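Local coordinates for nucleoprotein (Sendai virus, PDB 6M7D) that encapsidates the viral RNA genome in a helical nucleocapsid, one subunit to six nucleotides, shielding it from nucleases and presenting it as template for transcription and replication, at residues Y104-D109 / F118-R123; L237-T242 / G307-F312; Y275-K280 / P330-Y335. One frame throughout, in Å; residues are numbered along the deposited sequence.

Interaction 1. Residues Y104-D109 / F118-R123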
loop_
_atom_site.group_PDB
_atom_site.type_symbol
_atom_site.label_atom_id
_atom_site.label_comp_id
_atom_site.label_asym_id
_atom_site.label_seq_id
_atom_site.Cartn_x
_atom_site.Cartn_y
_atom_site.Cartn_z
ATOM N N TYR A 104 -9.136 -25.219 5.326
ATOM C CA TYR A 104 -8.916 -26.301 6.268
ATOM C C TYR A 104 -9.100 -25.760 7.678
ATOM O O TYR A 104 -8.906 -24.570 7.928
ATOM C CB TYR A 104 -7.513 -26.889 6.123
ATOM C CG TYR A 104 -7.270 -27.709 4.873
ATOM C CD1 TYR A 104 -8.059 -27.558 3.747
ATOM C CD2 TYR A 104 -6.243 -28.638 4.827
ATOM C CE1 TYR A 104 -7.833 -28.305 2.615
ATOM C CE2 TYR A 104 -6.011 -29.391 3.700
ATOM C CZ TYR A 104 -6.809 -29.221 2.596
ATOM O OH TYR A 104 -6.582 -29.969 1.466
ATOM N N ASN A 105 -9.479 -26.634 8.599
ATOM C CA ASN A 105 -9.709 -26.244 9.981
ATOM C C ASN A 105 -8.624 -26.830 10.866
ATOM O O ASN A 105 -8.373 -28.036 10.827
ATOM C CB ASN A 105 -11.084 -26.700 10.463
ATOM C CG ASN A 105 -12.204 -25.890 9.862
ATOM O OD1 ASN A 105 -12.571 -26.078 8.704
ATOM N ND2 ASN A 105 -12.758 -24.979 10.646
ATOM N N ILE A 106 -7.982 -25.975 11.652
ATOM C CA ILE A 106 -7.068 -26.417 12.695
ATOM C C ILE A 106 -7.908 -26.712 13.929
ATOM O O ILE A 106 -8.567 -25.821 14.469
ATOM C CB ILE A 106 -5.997 -25.370 13.004
ATOM C CG1 ILE A 106 -5.375 -24.834 11.720
ATOM C CG2 ILE A 106 -4.940 -25.971 13.902
ATOM C CD1 ILE A 106 -4.648 -25.873 10.952
ATOM N N GLU A 107 -7.887 -27.979 14.353
ATOM C CA GLU A 107 -8.673 -28.444 15.526
ATOM C C GLU A 107 -7.714 -28.935 16.613
ATOM O O GLU A 107 -6.788 -29.699 16.282
ATOM C CB GLU A 107 -9.610 -29.577 15.106
ATOM C CG GLU A 107 -10.640 -29.163 14.072
ATOM C CD GLU A 107 -11.678 -28.175 14.576
ATOM O OE1 GLU A 107 -11.586 -27.772 15.752
ATOM O OE2 GLU A 107 -12.576 -27.814 13.792
ATOM N N LYS A 108 -7.959 -28.543 17.866
ATOM C CA LYS A 108 -7.085 -28.963 18.994
ATOM C C LYS A 108 -7.740 -30.146 19.714
ATOM O O LYS A 108 -8.879 -29.987 20.192
ATOM C CB LYS A 108 -6.890 -27.793 19.963
ATOM C CG LYS A 108 -5.986 -28.070 21.157
ATOM C CD LYS A 108 -4.513 -27.933 20.840
ATOM C CE LYS A 108 -3.626 -28.193 22.039
ATOM N NZ LYS A 108 -2.197 -27.967 21.723
ATOM N N ASP A 109 -7.038 -31.283 19.782
ATOM C CA ASP A 109 -7.567 -32.498 20.460
ATOM C C ASP A 109 -6.655 -32.850 21.640
ATOM O O ASP A 109 -5.440 -33.016 21.419
ATOM C CB ASP A 109 -7.684 -33.673 19.486
ATOM C CG ASP A 109 -8.899 -33.601 18.578
ATOM O OD1 ASP A 109 -9.551 -32.538 18.550
ATOM O OD2 ASP A 109 -9.188 -34.612 17.906
ATOM N N PHE A 118 -2.616 -30.617 17.886
ATOM C CA PHE A 118 -3.400 -30.019 16.774
ATOM C C PHE A 118 -3.723 -31.092 15.731
ATOM O O PHE A 118 -3.023 -32.121 15.675
ATOM C CB PHE A 118 -2.649 -28.848 16.134
ATOM C CG PHE A 118 -2.464 -27.646 17.023
ATOM C CD1 PHE A 118 -3.550 -26.887 17.428
ATOM C CD2 PHE A 118 -1.201 -27.263 17.446
ATOM C CE1 PHE A 118 -3.378 -25.780 18.242
ATOM C CE2 PHE A 118 -1.030 -26.155 18.260
ATOM C CZ PHE A 118 -2.120 -25.415 18.656
ATOM N N ILE A 119 -4.778 -30.852 14.951
ATOM C CA ILE A 119 -5.202 -31.747 13.886
ATOM C C ILE A 119 -5.961 -30.924 12.856
ATOM O O ILE A 119 -6.755 -30.050 13.216
ATOM C CB ILE A 119 -6.065 -32.908 14.425
ATOM C CG1 ILE A 119 -6.470 -33.872 13.305
ATOM C CG2 ILE A 119 -7.274 -32.385 15.179
ATOM C CD1 ILE A 119 -5.322 -34.337 12.445
ATOM N N VAL A 120 -5.654 -31.155 11.576
ATOM C CA VAL A 120 -6.333 -30.409 10.477
ATOM C C VAL A 120 -7.475 -31.290 9.969
ATOM O O VAL A 120 -7.188 -32.367 9.415
ATOM C CB VAL A 120 -5.349 -30.058 9.344
ATOM C CG1 VAL A 120 -6.052 -29.389 8.174
ATOM C CG2 VAL A 120 -4.196 -29.202 9.842
ATOM N N LYS A 121 -8.717 -30.844 10.166
ATOM C CA LYS A 121 -9.890 -31.649 9.741
ATOM C C LYS A 121 -10.859 -30.791 8.922
ATOM O O LYS A 121 -11.223 -29.698 9.396
ATOM C CB LYS A 121 -10.614 -32.184 10.979
ATOM C CG LYS A 121 -9.718 -32.810 12.038
ATOM C CD LYS A 121 -10.369 -32.877 13.403
ATOM C CE LYS A 121 -11.746 -33.503 13.373
ATOM N NZ LYS A 121 -12.380 -33.495 14.711
ATOM N N THR A 122 -11.274 -31.285 7.753
ATOM C CA THR A 122 -12.294 -30.572 6.941
ATOM C C THR A 122 -13.614 -31.316 7.168
ATOM O O THR A 122 -13.721 -32.470 6.711
ATOM C CB THR A 122 -11.897 -30.513 5.461
ATOM O OG1 THR A 122 -10.679 -29.773 5.363
ATOM C CG2 THR A 122 -12.955 -29.871 4.593
ATOM N N ARG A 123 -14.562 -30.673 7.858
ATOM C CA ARG A 123 -15.859 -31.311 8.213
ATOM C C ARG A 123 -15.558 -32.609 8.974
ATOM O O ARG A 123 -14.741 -32.561 9.915
ATOM C CB ARG A 123 -16.770 -31.495 6.993
ATOM C CG ARG A 123 -18.252 -31.532 7.335
ATOM C CD ARG A 123 -19.165 -31.428 6.128
ATOM N NE ARG A 123 -20.555 -31.250 6.523
ATOM C CZ ARG A 123 -21.568 -31.090 5.679
ATOM N NH1 ARG A 123 -22.797 -30.935 6.142
ATOM N NH2 ARG A 123 -21.350 -31.085 4.376
#
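Lys108 lays its side chain over one face of the Phe118 ring. CG is anti to the backbone N (chi1 -179°), and a bend at chi2 brings the chain over this ring on the adjacent strand; CD makes a CH-pi contact with the face, 3.6 Å from Phe118 CE1, and the ammonium NZ sits 4.1 Å from the centroid of the Phe118 ring as a cation-pi partner. That NZ is also hydrogen-bonded to Asp116 O in the loop connecting the two strands. Ile106 approaches the same ring obliquely through CG2, while its CD1 meets Val120 CG2 at 3.5 Å. These residues share one face of an antiparallel beta hairpin, the inner pair of a four-stranded mixed sheet, and helix 129-135 packs against this face, with Phe135 stacked on Phe118. Farther along, Val120 CG1 rests against Tyr104 CD2, and Thr122 OG1 stands over a face of the tyrosine ring. On the other face, with Ile119, the aliphatic parts of Glu107 and Lys121 meet, CG to CD; Glu107 OE1 is hydrogen-bonded to Ser43 OG. The backbones are joined by Glu107 N to Ile119 O at 2.6 Å and by Lys121 N to Asn105 O at 2.9 Å.

Interaction 2. Residues L237-T242 / G307-F312; sequences LVTMNT and GPRAPF
Arg309 crosses Val238 near the end of helix 227-239, touching it with CG, NE and the guanidinium group. From CB, which points neither at the helix nor from it, the chain starts with CG anti to the carbonyl carbon (chi1 -73°), and this brings CG to 3.7 Å from Val238 CG2. The chain is extended from CG to NE, so that beyond CD the NE atom comes within 4.0 Å of Val238 CG1. There the same methyl stands over one face of the guanidinium group, a flat cation resting on an aliphatic branch. At the tip, NH2 passes Thr239 CG2 at 4.0 Å, and the guanidinium is bound to Glu235, one turn earlier on the helix, NH1 forming a salt bridge with OE1. The polar end is thus tied to the helix that its stem packs against.

Val238 is the residue of the helix that touches Pro308, Arg309 and Phe312. Its two methyls divide the work: CG1 also touches Pro308 CB at 3.9 Å, and CG2 comes obliquely to Phe312 CE2 at 3.7 Å and meets the carbonyl oxygen of Pro308. On the deeper side, Leu237 CD1 meets Phe312 CE1 at 4.1 Å, the leucine roughly perpendicular to the phenylalanine side chain. Pro311 CB lies over the centre of one face of the Phe312 ring. No hydrogen bond joins the two segments directly. The arrangement is a helix C-terminus docked by its last turn against a proline-rich 3-10 turn, with the Leu237 side chain about 9 Å from that of the RNA-binding Tyr260.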
loop_
_atom_site.group_PDB
_atom_site.type_symbol
_atom_site.label_atom_id
_atom_site.label_comp_id
_atom_site.label_asym_id
_atom_site.label_seq_id
_atom_site.Cartn_x
_atom_site.Cartn_y
_atom_site.Cartn_z
ATOM N N LEU A 237 -9.585 -3.533 3.131
ATOM C CA LEU A 237 -9.484 -2.067 3.350
ATOM C C LEU A 237 -10.710 -1.349 2.778
ATOM O O LEU A 237 -11.223 -0.441 3.455
ATOM C CB LEU A 237 -8.211 -1.559 2.666
ATOM C CG LEU A 237 -6.941 -1.616 3.509
ATOM C CD1 LEU A 237 -5.727 -1.233 2.680
ATOM C CD2 LEU A 237 -7.064 -0.712 4.725
ATOM N N VAL A 238 -11.184 -1.768 1.601
ATOM C CA VAL A 238 -12.277 -1.052 0.955
ATOM C C VAL A 238 -13.615 -1.420 1.583
ATOM O O VAL A 238 -14.440 -0.549 1.874
ATOM C CB VAL A 238 -12.263 -1.326 -0.558
ATOM C CG1 VAL A 238 -13.529 -0.818 -1.199
ATOM C CG2 VAL A 238 -11.067 -0.671 -1.183
ATOM N N THR A 239 -13.857 -2.710 1.790
ATOM C CA THR A 239 -15.161 -3.167 2.248
ATOM C C THR A 239 -15.323 -3.103 3.757
ATOM O O THR A 239 -16.433 -3.322 4.248
ATOM C CB THR A 239 -15.418 -4.597 1.772
ATOM O OG1 THR A 239 -14.362 -5.454 2.222
ATOM C CG2 THR A 239 -15.498 -4.647 0.264
ATOM N N MET A 240 -14.258 -2.824 4.500
ATOM C CA MET A 240 -14.389 -2.614 5.932
ATOM C C MET A 240 -15.312 -1.437 6.201
ATOM O O MET A 240 -15.126 -0.348 5.654
ATOM C CB MET A 240 -13.022 -2.364 6.558
ATOM C CG MET A 240 -13.031 -2.273 8.062
ATOM S SD MET A 240 -11.421 -1.840 8.725
ATOM C CE MET A 240 -10.382 -3.065 7.958
ATOM N N ASN A 241 -16.231 -1.633 7.150
ATOM C CA ASN A 241 -17.207 -0.580 7.535
ATOM C C ASN A 241 -16.518 0.372 8.520
ATOM O O ASN A 241 -16.829 0.316 9.724
ATOM C CB ASN A 241 -18.472 -1.196 8.138
ATOM C CG ASN A 241 -19.676 -0.281 8.060
ATOM O OD1 ASN A 241 -20.812 -0.740 8.128
ATOM N ND2 ASN A 241 -19.436 1.012 7.912
ATOM N N THR A 242 -15.639 1.230 7.992
ATOM C CA THR A 242 -14.856 2.231 8.770
ATOM C C THR A 242 -15.805 3.233 9.437
ATOM O O THR A 242 -15.527 3.627 10.587
ATOM C CB THR A 242 -13.816 2.924 7.882
ATOM O OG1 THR A 242 -14.473 3.396 6.705
ATOM C CG2 THR A 242 -12.674 2.009 7.497
ATOM N N GLY A 307 -13.912 5.107 -7.402
ATOM C CA GLY A 307 -14.445 5.024 -6.064
ATOM C C GLY A 307 -13.400 4.800 -4.993
ATOM O O GLY A 307 -12.308 5.367 -5.030
ATOM N N PRO A 308 -13.733 3.979 -3.992
ATOM C CA PRO A 308 -12.778 3.701 -2.913
ATOM C C PRO A 308 -11.636 2.792 -3.318
ATOM O O PRO A 308 -10.663 2.695 -2.564
ATOM C CB PRO A 308 -13.645 3.041 -1.838
ATOM C CG PRO A 308 -15.032 3.319 -2.226
ATOM C CD PRO A 308 -15.053 3.410 -3.699
ATOM N N ARG A 309 -11.724 2.114 -4.454
ATOM C CA ARG A 309 -10.630 1.298 -4.956
ATOM C C ARG A 309 -9.686 2.069 -5.858
ATOM O O ARG A 309 -8.719 1.491 -6.351
ATOM C CB ARG A 309 -11.172 0.095 -5.717
ATOM C CG ARG A 309 -11.773 -0.963 -4.847
ATOM C CD ARG A 309 -12.669 -1.847 -5.660
ATOM N NE ARG A 309 -13.737 -2.391 -4.839
ATOM C CZ ARG A 309 -13.723 -3.610 -4.328
ATOM N NH1 ARG A 309 -12.698 -4.410 -4.566
ATOM N NH2 ARG A 309 -14.736 -4.027 -3.585
ATOM N N ALA A 310 -9.954 3.346 -6.093
ATOM C CA ALA A 310 -9.037 4.166 -6.873
ATOM C C ALA A 310 -7.646 4.274 -6.265
ATOM O O ALA A 310 -6.674 4.318 -7.035
ATOM C CB ALA A 310 -9.647 5.553 -7.067
ATOM N N PRO A 311 -7.465 4.349 -4.940
ATOM C CA PRO A 311 -6.106 4.400 -4.397
ATOM C C PRO A 311 -5.296 3.146 -4.619
ATOM O O PRO A 311 -4.098 3.156 -4.329
ATOM C CB PRO A 311 -6.346 4.633 -2.910
ATOM C CG PRO A 311 -7.617 5.298 -2.853
ATOM C CD PRO A 311 -8.444 4.684 -3.894
ATOM N N PHE A 312 -5.887 2.069 -5.121
ATOM C CA PHE A 312 -5.186 0.796 -5.204
ATOM C C PHE A 312 -5.099 0.273 -6.623
ATOM O O PHE A 312 -4.760 -0.890 -6.820
ATOM C CB PHE A 312 -5.849 -0.236 -4.297
ATOM C CG PHE A 312 -6.204 0.301 -2.960
ATOM C CD1 PHE A 312 -5.233 0.485 -2.002
ATOM C CD2 PHE A 312 -7.501 0.655 -2.670
ATOM C CE1 PHE A 312 -5.550 0.995 -0.787
ATOM C CE2 PHE A 312 -7.815 1.164 -1.453
ATOM C CZ PHE A 312 -6.839 1.333 -0.509
#

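Interaction 3. Residues Y275-K280 / P330-Y335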
loop_
_atom_site.group_PDB
_atom_site.type_symbol
_atom_site.label_atom_id
_atom_site.label_comp_id
_atom_site.label_asym_id
_atom_site.label_seq_id
_atom_site.Cartn_x
_atom_site.Cartn_y
_atom_site.Cartn_z
ATOM N N TYR A 275 1.559 19.519 -7.471
ATOM C CA TYR A 275 2.586 20.539 -7.807
ATOM C C TYR A 275 2.334 21.191 -9.171
ATOM O O TYR A 275 2.437 22.422 -9.263
ATOM C CB TYR A 275 3.982 19.944 -7.621
ATOM C CG TYR A 275 4.239 19.501 -6.203
ATOM C CD1 TYR A 275 4.498 20.425 -5.206
ATOM C CD2 TYR A 275 4.184 18.164 -5.849
ATOM C CE1 TYR A 275 4.719 20.032 -3.897
ATOM C CE2 TYR A 275 4.402 17.753 -4.545
ATOM C CZ TYR A 275 4.671 18.691 -3.565
ATOM O OH TYR A 275 4.888 18.295 -2.280
ATOM N N GLY A 276 2.019 20.397 -10.194
ATOM C CA GLY A 276 1.785 20.959 -11.537
ATOM C C GLY A 276 0.563 21.856 -11.634
ATOM O O GLY A 276 0.686 22.931 -12.245
ATOM N N VAL A 277 -0.568 21.465 -11.035
ATOM C CA VAL A 277 -1.800 22.295 -11.208
ATOM C C VAL A 277 -2.282 22.938 -9.901
ATOM O O VAL A 277 -2.844 24.043 -9.980
ATOM C CB VAL A 277 -2.927 21.492 -11.887
ATOM C CG1 VAL A 277 -4.219 22.288 -11.956
ATOM C CG2 VAL A 277 -2.521 21.014 -13.272
ATOM N N GLU A 278 -2.122 22.264 -8.758
ATOM C CA GLU A 278 -2.614 22.829 -7.469
ATOM C C GLU A 278 -1.853 24.113 -7.112
ATOM O O GLU A 278 -2.472 25.004 -6.502
ATOM C CB GLU A 278 -2.691 21.792 -6.348
ATOM C CG GLU A 278 -3.867 20.841 -6.476
ATOM C CD GLU A 278 -4.025 19.888 -5.303
ATOM O OE1 GLU A 278 -4.592 18.794 -5.500
ATOM O OE2 GLU A 278 -3.582 20.242 -4.194
ATOM N N THR A 279 -0.554 24.169 -7.419
ATOM C CA THR A 279 0.254 25.382 -7.117
ATOM C C THR A 279 -0.338 26.564 -7.891
ATOM O O THR A 279 -0.290 27.691 -7.367
ATOM C CB THR A 279 1.752 25.158 -7.358
ATOM O OG1 THR A 279 1.941 24.852 -8.739
ATOM C CG2 THR A 279 2.328 24.058 -6.494
ATOM N N LYS A 280 -0.796 26.316 -9.121
ATOM C CA LYS A 280 -1.457 27.342 -9.928
ATOM C C LYS A 280 -0.507 28.469 -10.316
ATOM O O LYS A 280 -0.783 29.643 -10.086
ATOM C CB LYS A 280 -2.686 27.896 -9.214
ATOM C CG LYS A 280 -3.898 27.025 -9.367
ATOM C CD LYS A 280 -5.167 27.762 -9.039
ATOM C CE LYS A 280 -6.372 26.949 -9.460
ATOM N NZ LYS A 280 -7.650 27.642 -9.168
ATOM N N PRO A 330 3.799 13.796 -19.888
ATOM C CA PRO A 330 5.191 13.965 -19.452
ATOM C C PRO A 330 5.613 15.406 -19.244
ATOM O O PRO A 330 6.471 15.658 -18.397
ATOM C CB PRO A 330 5.993 13.307 -20.583
ATOM C CG PRO A 330 5.005 12.706 -21.487
ATOM C CD PRO A 330 3.733 13.415 -21.303
ATOM N N ALA A 331 5.060 16.360 -19.986
ATOM C CA ALA A 331 5.461 17.747 -19.793
ATOM C C ALA A 331 4.884 18.305 -18.502
ATOM O O ALA A 331 5.585 18.965 -17.730
ATOM C CB ALA A 331 5.035 18.597 -20.986
ATOM N N LEU A 332 3.603 18.047 -18.252
ATOM C CA LEU A 332 3.001 18.458 -16.993
ATOM C C LEU A 332 3.633 17.727 -15.825
ATOM O O LEU A 332 3.828 18.306 -14.756
ATOM C CB LEU A 332 1.498 18.219 -17.029
ATOM C CG LEU A 332 0.684 18.759 -15.861
ATOM C CD1 LEU A 332 0.872 20.252 -15.713
ATOM C CD2 LEU A 332 -0.755 18.411 -16.056
ATOM N N TRP A 333 3.986 16.460 -16.019
ATOM C CA TRP A 333 4.649 15.715 -14.961
ATOM C C TRP A 333 6.036 16.266 -14.673
ATOM O O TRP A 333 6.430 16.366 -13.514
ATOM C CB TRP A 333 4.736 14.238 -15.320
ATOM C CG TRP A 333 5.547 13.456 -14.344
ATOM C CD1 TRP A 333 5.149 13.015 -13.131
ATOM C CD2 TRP A 333 6.905 13.045 -14.495
ATOM N NE1 TRP A 333 6.165 12.343 -12.514
ATOM C CE2 TRP A 333 7.256 12.345 -13.335
ATOM C CE3 TRP A 333 7.856 13.195 -15.504
ATOM C CZ2 TRP A 333 8.516 11.799 -13.150
ATOM C CZ3 TRP A 333 9.099 12.651 -15.319
ATOM C CH2 TRP A 333 9.421 11.963 -14.151
ATOM N N SER A 334 6.799 16.609 -15.709
ATOM C CA SER A 334 8.138 17.149 -15.505
ATOM C C SER A 334 8.080 18.514 -14.851
ATOM O O SER A 334 8.885 18.826 -13.966
ATOM C CB SER A 334 8.872 17.232 -16.836
ATOM O OG SER A 334 8.657 16.072 -17.603
ATOM N N TYR A 335 7.128 19.337 -15.272
ATOM C CA TYR A 335 6.911 20.613 -14.619
ATOM C C TYR A 335 6.602 20.420 -13.145
ATOM O O TYR A 335 7.231 21.038 -12.278
ATOM C CB TYR A 335 5.783 21.352 -15.324
ATOM C CG TYR A 335 5.292 22.541 -14.571
ATOM C CD1 TYR A 335 6.029 23.706 -14.529
ATOM C CD2 TYR A 335 4.095 22.496 -13.881
ATOM C CE1 TYR A 335 5.592 24.779 -13.829
ATOM C CE2 TYR A 335 3.648 23.570 -13.182
ATOM C CZ TYR A 335 4.392 24.712 -13.161
ATOM O OH TYR A 335 3.930 25.791 -12.459
#
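Tyr335 lays the edge of its ring along the backbone of Gly276. Its CE2 is 3.2 Å from Gly276 O, which lies at the ring edge near the ring plane, and both CE2 and CD2 are 3.6 Å from Gly276 CA. The torsion chi1 of 168° places CG anti to the backbone N and carries the ring off helix 330-343 toward the end of helix 267-277. With no CB at Gly276, the leucine methyl Leu332 CD1 and the aromatic edge can both come close to its main chain, and the CA atoms of Gly276 and Tyr335 are 6.0 Å apart.

Beside the ring, Leu332 supplies the other part of the surface, one helical turn earlier. Its CD1 approaches Gly276 CA at 4.3 Å, and its CD2 meets Val277 CG2 at 4.2 Å. The contact is a buried helix-to-helix packing in the largely helical fold of the nucleoprotein, where helix 267-277, with a wider pi-type turn at 275-277, abuts the first turns of helix 330-343. Helix 290-305 adds to the apolar packing, with Ile293 touching both Val277 and Leu332.

Thr279 OG1 donates a 2.5 Å hydrogen bond to Tyr275 O, four residues back. The donor is tilted 19° from the carbonyl plane. The Tyr275 ring is turned from segment 330-335, and its hydroxyl is hydrogen-bonded to Asn344. On helix 330-343, Trp333 is directed away from Gly276 and meets the ring of Tyr356, a residue that binds RNA.

Interaction 1 precedes the other two along the chain, whereas interactions 2 and 3 interleave: 237-242, 275-280, 307-312 and 330-335 follow one another, so the two contacts cross. The centres of interactions 1 and 2 are 33 Å apart. Those of interactions 2 and 3 are 27 Å apart. Interactions 1 and 3, with centres 57 Å apart, occupy opposite sides of the chain's centre. Interaction 2 joins helix 227-239 to the loop after helix 290-305; interaction 3 joins helices 267-277 and 330-343, which flank helix 290-305 in sequence. Both lie nearer the bound RNA than interaction 1, which pairs the two inner strands of the four-stranded sheet, its nearest atom about 34 Å from the nucleic acid.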